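Local coordinates for protein MmeI (Methylophilus methylotrophus, PDB 5HR4) that is a restriction-modification enzyme that binds DNA and probably methylates adenine on its exocyclic amino group, with S-adenosylmethionine as the methyl donor, at residues I372-R375 with E376-L380. Residues are numbered along the deposited sequence; the frame is centred on the assembly and turned at random.
Sequences ITYR and ELRLL
Y374 and R378, one turn apart on helix 368-388, lie side by side and point the same way, joined by both an apolar and a polar contact. The R378 chain, bent at chi2 and chi3, carries CG over one face of the ring, a CH-pi contact 4.0 Å from the ring centroid, and then brings its guanidinium to the phenol. There R378 NH1 donates to Y374 OH at 3.0 Å, with the oxygen in the guanidinium plane but the N-H...O angle a bent 144°; ring and guanidinium planes stand 78° apart. Helix 416-440 engages both polar ends: D430 hydrogen-bonds Y374 OH and N434 takes R378 NH2.

R375 NH1 meets E376 OE2 at 2.6 Å in a salt bridge, the two flat groups nearly perpendicular, while R375 NH2 forms another with E318 of helix 318-340. Beneath these side chains run regular i to i+4 backbone bonds, from E376 N to I372 O (3.0 Å) through L379 N to R375 O (2.8 Å). The side chains of T373 and L377 pack on F359 of strand 359-361.

In this Rossmann-like methyltransferase domain, the helix thus has an apolar side against the sheet, a salt bridge to helix 318-340 and hydrogen bonds to helix 416-440. Bonds from NH1 to Y374 and NH2 to N434 would restrict rotation of the buried R378 guanidinium; D430, a long, weak ion-pair partner, may partly offset its charge, with R447 close by.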
# COMPACT_ATOMS: atom_id res chain seq x y z
N ILE A 372 16.88 2.87 -8.59
CA ILE A 372 16.42 2.49 -9.92
C ILE A 372 16.47 3.68 -10.88
O ILE A 372 16.90 3.54 -12.03
CB ILE A 372 15.00 1.89 -9.88
CG1 ILE A 372 15.00 0.65 -9.02
CG2 ILE A 372 14.56 1.50 -11.30
CD1 ILE A 372 15.92 -0.39 -9.60
N THR A 373 16.02 4.86 -10.43
CA THR A 373 16.00 6.01 -11.33
C THR A 373 17.41 6.38 -11.76
O THR A 373 17.69 6.56 -12.95
CB THR A 373 15.34 7.23 -10.68
OG1 THR A 373 13.96 6.96 -10.42
CG2 THR A 373 15.47 8.43 -11.61
N TYR A 374 18.32 6.47 -10.80
CA TYR A 374 19.70 6.82 -11.12
C TYR A 374 20.33 5.78 -12.03
O TYR A 374 21.17 6.13 -12.87
CB TYR A 374 20.50 7.01 -9.82
CG TYR A 374 21.98 7.25 -10.01
CD1 TYR A 374 22.44 8.42 -10.61
CD2 TYR A 374 22.92 6.33 -9.57
CE1 TYR A 374 23.79 8.64 -10.81
CE2 TYR A 374 24.27 6.55 -9.74
CZ TYR A 374 24.70 7.71 -10.37
OH TYR A 374 26.04 7.94 -10.55
N ARG A 375 19.93 4.51 -11.92
CA ARG A 375 20.54 3.50 -12.77
C ARG A 375 20.04 3.62 -14.20
O ARG A 375 20.82 3.53 -15.15
CB ARG A 375 20.27 2.10 -12.20
CG ARG A 375 20.28 1.03 -13.26
CD ARG A 375 20.50 -0.36 -12.69
NE ARG A 375 19.29 -0.95 -12.13
CZ ARG A 375 18.20 -1.24 -12.84
NH1 ARG A 375 18.18 -0.96 -14.13
NH2 ARG A 375 17.15 -1.81 -12.26
N GLU A 376 18.74 3.84 -14.37
CA GLU A 376 18.20 4.08 -15.70
C GLU A 376 18.84 5.31 -16.34
O GLU A 376 19.17 5.32 -17.54
CB GLU A 376 16.69 4.23 -15.61
CG GLU A 376 16.04 2.95 -15.15
CD GLU A 376 16.43 1.79 -16.05
OE1 GLU A 376 16.23 1.91 -17.27
OE2 GLU A 376 16.98 0.79 -15.55
N LEU A 377 19.04 6.36 -15.56
CA LEU A 377 19.69 7.54 -16.11
C LEU A 377 21.11 7.23 -16.51
O LEU A 377 21.56 7.61 -17.60
CB LEU A 377 19.64 8.68 -15.10
CG LEU A 377 18.58 9.69 -15.51
CD1 LEU A 377 17.22 9.04 -15.53
CD2 LEU A 377 18.62 10.82 -14.52
N ARG A 378 21.84 6.48 -15.68
CA ARG A 378 23.19 6.11 -16.08
C ARG A 378 23.16 5.29 -17.37
O ARG A 378 23.91 5.57 -18.32
CB ARG A 378 23.91 5.38 -14.95
CG ARG A 378 24.42 6.34 -13.86
CD ARG A 378 25.50 7.29 -14.39
NE ARG A 378 26.69 6.54 -14.80
CZ ARG A 378 27.68 6.20 -13.98
NH1 ARG A 378 27.65 6.55 -12.70
NH2 ARG A 378 28.70 5.50 -14.44
N LEU A 379 22.26 4.30 -17.46
CA LEU A 379 22.19 3.49 -18.68
C LEU A 379 21.89 4.36 -19.89
O LEU A 379 22.55 4.24 -20.93
CB LEU A 379 21.14 2.39 -18.53
CG LEU A 379 21.53 1.20 -17.66
CD1 LEU A 379 20.46 0.14 -17.67
CD2 LEU A 379 22.84 0.63 -18.14
N LEU A 380 20.89 5.25 -19.78
CA LEU A 380 20.62 6.19 -20.86
C LEU A 380 21.87 6.98 -21.21
O LEU A 380 22.29 7.02 -22.38
CB LEU A 380 19.49 7.11 -20.46
CG LEU A 380 19.18 8.22 -21.45
CD1 LEU A 380 18.90 7.62 -22.82
CD2 LEU A 380 17.97 8.94 -20.93